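Local atomic coordinates of uncharacterized conserved protein (Methanococcus maripaludis S2, PDB entry 3C2Q), a protein that catalyses the NAD(+)-dependent cyclisation of ornithine to proline with release of ammonia. Residues T34-N39 against A52-Y57; A169-A174 against G251-V256; S180-T185 against I205-A210. One frame throughout, in Å; residues are numbered along the deposited sequence.

Contact 1. Residues T34-N39 against A52-Y57; sequences THVKVN and AVIVVY
With its first torsion near -66° and the rest of the chain extended, I54 sends CD1 outward to T34 and leaves CG2 on the other flank for V36. T34 answers with its methyl: OG1 stands beside the backbone N (chi1 -59°), where it bonds to the carbonyl of H32, and this leaves CG2 anti to that N and turned to I54. The two strands belong to one mixed β-sheet but are not neighbours in it: strands 62-66 and 41-46 stand between them, and the sheet curls far enough for 34-38 and 53-57 to face each other across its concave side. Their axes pass 9.7 Å apart, too far for backbone pairing, and no hydrogen bond joins them. Their chain directions differ by 38°. Because side chains alternate along each strand, T34, V36 and V38 on one and I54 and V56 on the other point into the same buried interior.

T34 CG2 meets I54 CD1 at 3.8 Å, the two side chains crossing obliquely. V36 and I54 slide past each other in opposite senses, with V36 CG1 and I54 CG2 4.1 Å apart; the second methyl of V36 is turned to V56, where V36 CG2 and V56 CG2 stand 4.4 Å apart in a looser touch. V36 and I54 also share a neighbour, L78 of strand 76-79, while V36 rests on A63 and V45, and V38 on I43. At the other end V38 and V56 point at each other tip to tip, each offering a different branch, and V38 CG2 comes within 3.7 Å of V56 CG1.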
ATOM      1  N   THR B  34     -16.485 -23.953  20.814  1.00 25.39           N
ATOM      2  CA  THR B  34     -16.726 -25.324  20.328  1.00 26.77           C
ATOM      3  C   THR B  34     -17.251 -26.166  21.509  1.00 27.92           C
ATOM      4  O   THR B  34     -16.813 -25.960  22.649  1.00 27.74           O
ATOM      5  CB  THR B  34     -15.418 -25.926  19.755  1.00 27.27           C
ATOM      6  OG1 THR B  34     -14.956 -25.095  18.669  1.00 26.36           O
ATOM      7  CG2 THR B  34     -15.612 -27.406  19.263  1.00 26.41           C
ATOM      8  N   HIS B  35     -18.190 -27.077  21.234  1.00 28.89           N
ATOM      9  CA  HIS B  35     -18.636 -28.033  22.256  1.00 30.65           C
ATOM     10  C   HIS B  35     -18.303 -29.432  21.780  1.00 30.21           C
ATOM     11  O   HIS B  35     -18.256 -29.678  20.568  1.00 30.56           O
ATOM     12  CB  HIS B  35     -20.138 -27.910  22.531  1.00 31.04           C
ATOM     13  CG  HIS B  35     -20.564 -26.559  23.018  1.00 34.84           C
ATOM     14  ND1 HIS B  35     -21.879 -26.164  23.041  1.00 39.73           N
ATOM     15  CD2 HIS B  35     -19.853 -25.504  23.481  1.00 39.00           C
ATOM     16  CE1 HIS B  35     -21.968 -24.930  23.509  1.00 40.03           C
ATOM     17  NE2 HIS B  35     -20.750 -24.503  23.774  1.00 40.01           N
ATOM     18  N   VAL B  36     -18.022 -30.332  22.724  1.00 29.85           N
ATOM     19  CA  VAL B  36     -17.730 -31.731  22.389  1.00 29.97           C
ATOM     20  C   VAL B  36     -18.685 -32.702  23.126  1.00 30.24           C
ATOM     21  O   VAL B  36     -19.015 -32.499  24.283  1.00 29.66           O
ATOM     22  CB  VAL B  36     -16.272 -32.117  22.707  1.00 29.71           C
ATOM     23  CG1 VAL B  36     -15.313 -31.496  21.671  1.00 32.00           C
ATOM     24  CG2 VAL B  36     -15.884 -31.701  24.154  1.00 28.56           C
ATOM     25  N   LYS B  37     -19.127 -33.745  22.440  1.00 31.36           N
ATOM     26  CA  LYS B  37     -20.054 -34.693  23.060  1.00 32.84           C
ATOM     27  C   LYS B  37     -19.262 -35.817  23.701  1.00 32.42           C
ATOM     28  O   LYS B  37     -18.538 -36.562  23.028  1.00 32.00           O
ATOM     29  CB  LYS B  37     -21.050 -35.242  22.046  1.00 33.27           C
ATOM     30  CG  LYS B  37     -22.256 -35.923  22.706  1.00 35.39           C
ATOM     31  CD  LYS B  37     -23.310 -36.276  21.704  1.00 37.77           C
ATOM     32  CE  LYS B  37     -24.439 -37.073  22.349  1.00 41.24           C
ATOM     33  NZ  LYS B  37     -25.640 -37.050  21.458  1.00 40.86           N
ATOM     34  N   VAL B  38     -19.387 -35.893  25.018  1.00 33.78           N
ATOM     35  CA  VAL B  38     -18.649 -36.853  25.825  1.00 34.77           C
ATOM     36  C   VAL B  38     -19.631 -37.527  26.805  1.00 35.30           C
ATOM     37  O   VAL B  38     -20.340 -36.846  27.558  1.00 34.20           O
ATOM     38  CB  VAL B  38     -17.478 -36.169  26.592  1.00 35.06           C
ATOM     39  CG1 VAL B  38     -16.719 -37.175  27.457  1.00 35.07           C
ATOM     40  CG2 VAL B  38     -16.508 -35.452  25.593  1.00 35.04           C
ATOM     41  N   ASN B  39     -19.642 -38.861  26.785  1.00 36.15           N
ATOM     42  CA  ASN B  39     -20.576 -39.662  27.608  1.00 37.41           C
ATOM     43  C   ASN B  39     -21.974 -39.090  27.495  1.00 37.79           C
ATOM     44  O   ASN B  39     -22.604 -38.742  28.501  1.00 37.84           O
ATOM     45  CB  ASN B  39     -20.097 -39.740  29.059  1.00 37.46           C
ATOM     46  CG  ASN B  39     -18.795 -40.533  29.206  1.00 39.58           C
ATOM     47  OD1 ASN B  39     -17.892 -40.134  29.948  1.00 41.98           O
ATOM     48  ND2 ASN B  39     -18.688 -41.656  28.487  1.00 40.58           N
ATOM     49  N   ALA B  52      -5.204 -24.976  17.424  1.00 20.41           N
ATOM     50  CA  ALA B  52      -4.852 -25.681  18.639  1.00 21.57           C
ATOM     51  C   ALA B  52      -5.656 -27.003  18.713  1.00 21.93           C
ATOM     52  O   ALA B  52      -6.344 -27.391  17.767  1.00 21.40           O
ATOM     53  CB  ALA B  52      -5.112 -24.800  19.869  1.00 20.00           C
ATOM     54  N   VAL B  53      -5.536 -27.711  19.827  1.00 24.16           N
ATOM     55  CA  VAL B  53      -6.250 -28.992  19.910  1.00 25.48           C
ATOM     56  C   VAL B  53      -7.226 -28.996  21.080  1.00 24.81           C
ATOM     57  O   VAL B  53      -7.145 -28.171  22.002  1.00 25.25           O
ATOM     58  CB  VAL B  53      -5.301 -30.242  19.973  1.00 26.37           C
ATOM     59  CG1 VAL B  53      -4.400 -30.296  18.764  1.00 28.94           C
ATOM     60  CG2 VAL B  53      -4.496 -30.225  21.221  1.00 27.31           C
ATOM     61  N   ILE B  54      -8.140 -29.949  21.054  1.00 23.86           N
ATOM     62  CA  ILE B  54      -9.069 -30.036  22.151  1.00 23.40           C
ATOM     63  C   ILE B  54      -8.699 -31.228  23.040  1.00 24.85           C
ATOM     64  O   ILE B  54      -8.647 -32.380  22.565  1.00 24.20           O
ATOM     65  CB  ILE B  54     -10.501 -30.101  21.626  1.00 23.57           C
ATOM     66  CG1 ILE B  54     -10.832 -28.748  20.941  1.00 22.40           C
ATOM     67  CG2 ILE B  54     -11.500 -30.445  22.772  1.00 22.60           C
ATOM     68  CD1 ILE B  54     -12.256 -28.632  20.407  1.00 20.12           C
ATOM     69  N   VAL B  55      -8.421 -30.935  24.302  1.00 25.21           N
ATOM     70  CA  VAL B  55      -8.045 -31.969  25.264  1.00 26.82           C
ATOM     71  C   VAL B  55      -9.273 -32.150  26.166  1.00 28.08           C
ATOM     72  O   VAL B  55      -9.822 -31.176  26.682  1.00 28.10           O
ATOM     73  CB  VAL B  55      -6.767 -31.573  26.031  1.00 26.23           C
ATOM     74  CG1 VAL B  55      -6.482 -32.484  27.247  1.00 25.80           C
ATOM     75  CG2 VAL B  55      -5.568 -31.560  25.061  1.00 24.65           C
ATOM     76  N   VAL B  56      -9.705 -33.401  26.294  1.00 29.99           N
ATOM     77  CA  VAL B  56     -10.887 -33.760  27.088  1.00 31.44           C
ATOM     78  C   VAL B  56     -10.467 -34.493  28.381  1.00 32.67           C
ATOM     79  O   VAL B  56      -9.529 -35.319  28.379  1.00 32.61           O
ATOM     80  CB  VAL B  56     -11.853 -34.628  26.244  1.00 31.27           C
ATOM     81  CG1 VAL B  56     -13.131 -34.960  27.014  1.00 31.27           C
ATOM     82  CG2 VAL B  56     -12.193 -33.917  24.932  1.00 32.15           C
ATOM     83  N   TYR B  57     -11.140 -34.136  29.469  1.00 34.37           N
ATOM     84  CA  TYR B  57     -10.986 -34.763  30.779  1.00 36.27           C
ATOM     85  C   TYR B  57     -12.353 -35.383  31.108  1.00 36.38           C
ATOM     86  O   TYR B  57     -13.159 -34.760  31.774  1.00 35.71           O
ATOM     87  CB  TYR B  57     -10.618 -33.703  31.807  1.00 36.80           C
ATOM     88  CG  TYR B  57      -9.419 -32.874  31.384  1.00 38.88           C
ATOM     89  CD1 TYR B  57      -8.126 -33.381  31.498  1.00 38.86           C
ATOM     90  CD2 TYR B  57      -9.585 -31.590  30.850  1.00 40.05           C
ATOM     91  CE1 TYR B  57      -7.020 -32.628  31.102  1.00 40.08           C
ATOM     92  CE2 TYR B  57      -8.477 -30.825  30.452  1.00 39.65           C
ATOM     93  CZ  TYR B  57      -7.207 -31.358  30.581  1.00 40.17           C
ATOM     94  OH  TYR B  57      -6.104 -30.620  30.200  1.00 40.80           O
TER

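Contact 2. Residues A169-A174 against G251-V256; sequences AGNALA and GPIPDV
The flat carboxamide of N171 lies against the backbone of G251, P252 and I253, which passes to one side of the amide plane: P252 CA sits obliquely over that face, 3.6 Å from N171 CG, and both hydrogen-bonding partners lie out of the plane on the same side. I253 N donates to N171 OD1 at 3.0 Å, nearly straight at 160° but tilted from the carbonyl plane. N171 ND2 in turn donates a longer, more bent hydrogen bond (139°) to G251 O at 3.3 Å, coming from well above the plane of that carbonyl. The side chain extends there because CG is anti to the backbone N (chi1 -169°). V256 closes in on the same amide, with V256 CG2 3.4 Å from N171 OD1. Cutting N171 back to an alanine is likely to leave I253 N without its acceptor and G251 O without this donor, with a gap where OD1 had met V256 CG2. One helical turn on, A174 CB touches I253 CD1 at 4.3 Å, both resting on L243. P252 also packs on R69 of the second subunit. The first turn of helix 171-183 follows strand 166-170 directly, and N171 and A172 probably bind NAD(+), an arrangement typical of the nucleotide site at the carboxy-terminal ends of the parallel strands of a Rossmann fold.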
ATOM      1  N   ALA B 169       1.967  -4.885  23.818  1.00 19.38           N
ATOM      2  CA  ALA B 169       2.808  -4.102  22.909  1.00 20.60           C
ATOM      3  C   ALA B 169       4.198  -4.693  22.996  1.00 21.51           C
ATOM      4  O   ALA B 169       4.352  -5.814  23.519  1.00 20.79           O
ATOM      5  CB  ALA B 169       2.782  -2.607  23.304  1.00 19.99           C
ATOM      6  N   GLY B 170       5.182  -3.988  22.440  1.00 20.93           N
ATOM      7  CA  GLY B 170       6.573  -4.379  22.514  1.00 21.10           C
ATOM      8  C   GLY B 170       7.395  -3.288  23.186  1.00 20.55           C
ATOM      9  O   GLY B 170       6.855  -2.289  23.654  1.00 20.68           O
ATOM     10  N   ASN B 171       8.709  -3.469  23.153  1.00 19.93           N
ATOM     11  CA  ASN B 171       9.675  -2.537  23.700  1.00 19.62           C
ATOM     12  C   ASN B 171       9.563  -1.192  23.005  1.00 20.27           C
ATOM     13  O   ASN B 171       9.723  -0.149  23.638  1.00 19.50           O
ATOM     14  CB  ASN B 171      11.103  -3.070  23.480  1.00 19.50           C
ATOM     15  CG  ASN B 171      12.161  -2.276  24.278  1.00 18.94           C
ATOM     16  OD1 ASN B 171      12.121  -2.256  25.483  1.00 19.80           O
ATOM     17  ND2 ASN B 171      13.110  -1.652  23.588  1.00 20.01           N
ATOM     18  N   ALA B 172       9.322  -1.220  21.688  1.00 18.77           N
ATOM     19  CA  ALA B 172       9.331   0.039  20.926  1.00 19.28           C
ATOM     20  C   ALA B 172       8.196   0.977  21.341  1.00 18.88           C
ATOM     21  O   ALA B 172       8.441   2.177  21.549  1.00 20.03           O
ATOM     22  CB  ALA B 172       9.349  -0.211  19.398  1.00 18.53           C
ATOM     23  N   LEU B 173       6.974   0.460  21.485  1.00 18.88           N
ATOM     24  CA  LEU B 173       5.889   1.292  21.969  1.00 18.99           C
ATOM     25  C   LEU B 173       6.210   1.930  23.347  1.00 19.52           C
ATOM     26  O   LEU B 173       6.085   3.148  23.529  1.00 17.59           O
ATOM     27  CB  LEU B 173       4.573   0.530  22.074  1.00 18.89           C
ATOM     28  CG  LEU B 173       3.466   1.410  22.699  1.00 22.42           C
ATOM     29  CD1 LEU B 173       3.057   2.564  21.754  1.00 24.05           C
ATOM     30  CD2 LEU B 173       2.249   0.661  23.067  1.00 30.27           C
ATOM     31  N   ALA B 174       6.567   1.089  24.309  1.00 18.94           N
ATOM     32  CA  ALA B 174       6.854   1.578  25.671  1.00 19.76           C
ATOM     33  C   ALA B 174       8.001   2.558  25.694  1.00 19.56           C
ATOM     34  O   ALA B 174       7.894   3.608  26.351  1.00 20.10           O
ATOM     35  CB  ALA B 174       7.127   0.416  26.630  1.00 19.33           C
ATOM     36  N   GLY B 251      18.089  -2.834  23.246  1.00 30.66           N
ATOM     37  CA  GLY B 251      17.936  -2.318  24.592  1.00 29.10           C
ATOM     38  C   GLY B 251      16.566  -2.549  25.173  1.00 29.10           C
ATOM     39  O   GLY B 251      15.837  -1.577  25.431  1.00 30.57           O
ATOM     40  N   PRO B 252      16.195  -3.829  25.434  1.00 26.89           N
ATOM     41  CA  PRO B 252      14.861  -3.986  25.964  1.00 25.49           C
ATOM     42  C   PRO B 252      14.905  -3.494  27.401  1.00 24.87           C
ATOM     43  O   PRO B 252      15.874  -3.784  28.099  1.00 24.45           O
ATOM     44  CB  PRO B 252      14.644  -5.510  25.956  1.00 25.22           C
ATOM     45  CG  PRO B 252      15.990  -6.068  26.069  1.00 26.29           C
ATOM     46  CD  PRO B 252      16.920  -5.105  25.335  1.00 25.66           C
ATOM     47  N   ILE B 253      13.868  -2.812  27.848  1.00 23.23           N
ATOM     48  CA  ILE B 253      13.777  -2.410  29.249  1.00 23.22           C
ATOM     49  C   ILE B 253      13.410  -3.610  30.135  1.00 23.87           C
ATOM     50  O   ILE B 253      12.986  -4.667  29.634  1.00 23.46           O
ATOM     51  CB  ILE B 253      12.787  -1.220  29.438  1.00 23.18           C
ATOM     52  CG1 ILE B 253      11.417  -1.567  28.836  1.00 24.26           C
ATOM     53  CG2 ILE B 253      13.408   0.049  28.821  1.00 21.77           C
ATOM     54  CD1 ILE B 253      10.250  -0.754  29.336  1.00 24.77           C
ATOM     55  N   PRO B 254      13.625  -3.484  31.456  1.00 24.19           N
ATOM     56  CA  PRO B 254      13.451  -4.688  32.272  1.00 23.79           C
ATOM     57  C   PRO B 254      12.047  -5.300  32.225  1.00 22.98           C
ATOM     58  O   PRO B 254      11.918  -6.507  32.408  1.00 23.89           O
ATOM     59  CB  PRO B 254      13.837  -4.210  33.687  1.00 23.88           C
ATOM     60  CG  PRO B 254      14.762  -2.996  33.431  1.00 24.08           C
ATOM     61  CD  PRO B 254      14.115  -2.331  32.247  1.00 24.34           C
ATOM     62  N   ASP B 255      11.010  -4.506  31.954  1.00 21.60           N
ATOM     63  CA  ASP B 255       9.643  -5.029  31.901  1.00 22.38           C
ATOM     64  C   ASP B 255       9.377  -6.018  30.732  1.00 22.10           C
ATOM     65  O   ASP B 255       8.385  -6.745  30.745  1.00 22.64           O
ATOM     66  CB  ASP B 255       8.610  -3.886  31.803  1.00 21.56           C
ATOM     67  CG  ASP B 255       8.705  -2.874  32.959  1.00 24.10           C
ATOM     68  OD1 ASP B 255       7.680  -2.681  33.661  1.00 24.27           O
ATOM     69  OD2 ASP B 255       9.771  -2.255  33.121  1.00 23.10           O
ATOM     70  N   VAL B 256      10.255  -6.030  29.731  1.00 22.72           N
ATOM     71  CA  VAL B 256      10.026  -6.793  28.501  1.00 23.15           C
ATOM     72  C   VAL B 256      10.214  -8.293  28.759  1.00 24.02           C
ATOM     73  O   VAL B 256      11.196  -8.691  29.413  1.00 24.39           O
ATOM     74  CB  VAL B 256      10.978  -6.274  27.389  1.00 23.50           C
ATOM     75  CG1 VAL B 256      11.074  -7.266  26.201  1.00 24.45           C
ATOM     76  CG2 VAL B 256      10.477  -4.880  26.899  1.00 22.72           C
TER

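Contact 3. Residues S180-T185 against I205-A210; sequences SALYGT and IYAINA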
ATOM      1  N   SER B 180       8.987  10.241  24.731  1.00 19.37           N
ATOM      2  CA  SER B 180       8.207  11.456  24.543  1.00 20.25           C
ATOM      3  C   SER B 180       7.890  12.078  25.908  1.00 19.41           C
ATOM      4  O   SER B 180       7.870  13.297  26.030  1.00 19.22           O
ATOM      5  CB  SER B 180       6.940  11.236  23.674  1.00 20.78           C
ATOM      6  OG  SER B 180       6.054  10.365  24.335  1.00 27.02           O
ATOM      7  N   ALA B 181       7.688  11.250  26.929  1.00 19.62           N
ATOM      8  CA  ALA B 181       7.454  11.763  28.288  1.00 20.19           C
ATOM      9  C   ALA B 181       8.676  12.508  28.827  1.00 20.80           C
ATOM     10  O   ALA B 181       8.540  13.613  29.359  1.00 20.76           O
ATOM     11  CB  ALA B 181       7.038  10.633  29.233  1.00 19.72           C
ATOM     12  N   LEU B 182       9.865  11.937  28.657  1.00 20.75           N
ATOM     13  CA  LEU B 182      11.091  12.540  29.186  1.00 21.20           C
ATOM     14  C   LEU B 182      11.570  13.699  28.365  1.00 21.37           C
ATOM     15  O   LEU B 182      12.014  14.711  28.918  1.00 21.01           O
ATOM     16  CB  LEU B 182      12.226  11.508  29.288  1.00 21.04           C
ATOM     17  CG  LEU B 182      11.978  10.357  30.257  1.00 22.87           C
ATOM     18  CD1 LEU B 182      13.194   9.415  30.199  1.00 23.18           C
ATOM     19  CD2 LEU B 182      11.767  10.840  31.660  1.00 28.54           C
ATOM     20  N   TYR B 183      11.532  13.554  27.034  1.00 19.79           N
ATOM     21  CA  TYR B 183      12.166  14.514  26.141  1.00 19.82           C
ATOM     22  C   TYR B 183      11.273  15.269  25.148  1.00 19.02           C
ATOM     23  O   TYR B 183      11.757  16.145  24.423  1.00 18.61           O
ATOM     24  CB  TYR B 183      13.313  13.843  25.386  1.00 20.41           C
ATOM     25  CG  TYR B 183      14.257  13.141  26.333  1.00 23.29           C
ATOM     26  CD1 TYR B 183      15.046  13.873  27.236  1.00 24.13           C
ATOM     27  CD2 TYR B 183      14.323  11.752  26.371  1.00 23.57           C
ATOM     28  CE1 TYR B 183      15.869  13.235  28.129  1.00 26.86           C
ATOM     29  CE2 TYR B 183      15.149  11.100  27.272  1.00 25.17           C
ATOM     30  CZ  TYR B 183      15.923  11.842  28.133  1.00 27.13           C
ATOM     31  OH  TYR B 183      16.746  11.198  29.025  1.00 28.09           O
ATOM     32  N   GLY B 184      10.008  14.898  25.066  1.00 19.07           N
ATOM     33  CA  GLY B 184       9.114  15.561  24.111  1.00 19.09           C
ATOM     34  C   GLY B 184       9.233  15.065  22.658  1.00 19.28           C
ATOM     35  O   GLY B 184       8.617  15.668  21.742  1.00 19.81           O
ATOM     36  N   THR B 185       9.998  13.985  22.445  1.00 18.05           N
ATOM     37  CA  THR B 185      10.227  13.443  21.081  1.00 17.92           C
ATOM     38  C   THR B 185       9.910  11.937  20.932  1.00 18.27           C
ATOM     39  O   THR B 185       9.826  11.198  21.916  1.00 17.29           O
ATOM     40  CB  THR B 185      11.709  13.606  20.635  1.00 16.81           C
ATOM     41  OG1 THR B 185      12.559  12.892  21.543  1.00 18.52           O
ATOM     42  CG2 THR B 185      12.134  15.059  20.617  1.00 18.50           C
ATOM     43  N   ILE B 205      17.728   6.100  23.180  1.00 20.39           N
ATOM     44  CA  ILE B 205      18.670   5.395  24.099  1.00 20.78           C
ATOM     45  C   ILE B 205      18.739   6.051  25.488  1.00 21.39           C
ATOM     46  O   ILE B 205      18.835   5.335  26.497  1.00 21.75           O
ATOM     47  CB  ILE B 205      20.088   5.177  23.472  1.00 20.99           C
ATOM     48  CG1 ILE B 205      20.966   4.223  24.300  1.00 20.54           C
ATOM     49  CG2 ILE B 205      20.807   6.492  23.165  1.00 21.88           C
ATOM     50  CD1 ILE B 205      20.374   2.832  24.548  1.00 20.43           C
ATOM     51  N   TYR B 206      18.641   7.386  25.561  1.00 22.02           N
ATOM     52  CA  TYR B 206      18.590   8.030  26.886  1.00 23.28           C
ATOM     53  C   TYR B 206      17.380   7.535  27.646  1.00 22.91           C
ATOM     54  O   TYR B 206      17.457   7.299  28.852  1.00 22.42           O
ATOM     55  CB  TYR B 206      18.533   9.549  26.827  1.00 23.57           C
ATOM     56  CG  TYR B 206      19.732  10.258  26.305  1.00 25.41           C
ATOM     57  CD1 TYR B 206      21.000   9.660  26.305  1.00 25.30           C
ATOM     58  CD2 TYR B 206      19.617  11.578  25.880  1.00 26.96           C
ATOM     59  CE1 TYR B 206      22.086  10.321  25.829  1.00 25.86           C
ATOM     60  CE2 TYR B 206      20.709  12.276  25.414  1.00 29.13           C
ATOM     61  CZ  TYR B 206      21.943  11.648  25.395  1.00 27.93           C
ATOM     62  OH  TYR B 206      23.019  12.347  24.906  1.00 27.46           O
ATOM     63  N   ALA B 207      16.242   7.357  26.956  1.00 22.15           N
ATOM     64  CA  ALA B 207      15.032   6.884  27.636  1.00 21.43           C
ATOM     65  C   ALA B 207      15.159   5.433  28.132  1.00 21.72           C
ATOM     66  O   ALA B 207      14.733   5.094  29.250  1.00 20.60           O
ATOM     67  CB  ALA B 207      13.761   7.058  26.731  1.00 22.02           C
ATOM     68  N   ILE B 208      15.754   4.579  27.306  1.00 21.33           N
ATOM     69  CA  ILE B 208      15.984   3.179  27.717  1.00 20.99           C
ATOM     70  C   ILE B 208      16.959   3.178  28.928  1.00 21.53           C
ATOM     71  O   ILE B 208      16.724   2.484  29.911  1.00 21.54           O
ATOM     72  CB  ILE B 208      16.570   2.361  26.549  1.00 21.43           C
ATOM     73  CG1 ILE B 208      15.502   2.173  25.437  1.00 20.69           C
ATOM     74  CG2 ILE B 208      17.118   0.951  27.029  1.00 20.00           C
ATOM     75  CD1 ILE B 208      16.111   1.801  24.046  1.00 20.25           C
ATOM     76  N   ASN B 209      18.031   3.954  28.822  1.00 22.71           N
ATOM     77  CA  ASN B 209      19.058   4.040  29.903  1.00 24.04           C
ATOM     78  C   ASN B 209      18.417   4.457  31.228  1.00 23.91           C
ATOM     79  O   ASN B 209      18.693   3.887  32.279  1.00 25.20           O
ATOM     80  CB  ASN B 209      20.168   5.007  29.496  1.00 23.69           C
ATOM     81  CG  ASN B 209      21.470   4.725  30.224  1.00 25.78           C
ATOM     82  OD1 ASN B 209      21.792   3.565  30.472  1.00 26.51           O
ATOM     83  ND2 ASN B 209      22.229   5.774  30.552  1.00 23.49           N
ATOM     84  N   ALA B 210      17.497   5.408  31.158  1.00 24.60           N
ATOM     85  CA  ALA B 210      16.796   5.911  32.334  1.00 24.41           C
ATOM     86  C   ALA B 210      15.938   4.849  33.002  1.00 24.81           C
ATOM     87  O   ALA B 210      15.914   4.733  34.248  1.00 23.33           O
ATOM     88  CB  ALA B 210      15.974   7.179  31.976  1.00 24.52           C
TER
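The bump that fills the hollow is L182: its CD1 drops into the shallow dip between two small residues one helical turn apart, lying 4.0 Å from A210 CB and 4.2 Å from A207 CB. Alanines at these positions let the leucine methyl come close to the helix backbone itself, with L182 CD1 4.0 Å from A207 CA. Y183 fits beside it as a slab, its CG anti to its own carbonyl carbon (chi1 -52°), which carries the ring across to A207 and Y206. The edge of that ring, at CE2, looks onto A207 N at 3.9 Å, and the hydroxyl end runs up to the base of Y206, where Y183 OH is 3.3 Å from Y206 CB. The contact joins the C-terminal end of helix 171-183 to helix 203-214, two helices of the Rossmann-fold region. Y183 and Y206 cross at about a right angle; although the CB of Y206 points at the other helix, the ring leads off away from it, toward F26 of the second subunit. Part of one face of the Y183 ring lies against L182 CB, 3.5 Å from its plane, and H203 stacks on the same tyrosine. A207 also touches I178 and E179, and A207 CB lies 4.3 Å from Y183 CE2.

How the contacts relate
Contacts 2 and 3 adjoin, their centres 13 Å apart, and share helix 171-183: contact 2 uses its first turn and contact 3 its last. Helix 203-214 also links them, with I208 CG2 3.3 Å from G251 O. The side chain of A207 lies about 9 Å from that of N171, which is itself about 8 Å from that of H285, another probable NAD(+)-binding residue; contact 3 lies one step further from the probable NAD(+) site, to which contact 2 contributes N171 and A172. Contact 1 lies in the mixed sheet of the first region, away from the Rossmann fold, its nearest atoms about 22 Å from contact 2 and its centre 49 Å from that of contact 3. Contacts 2 and 3 both touch the second subunit.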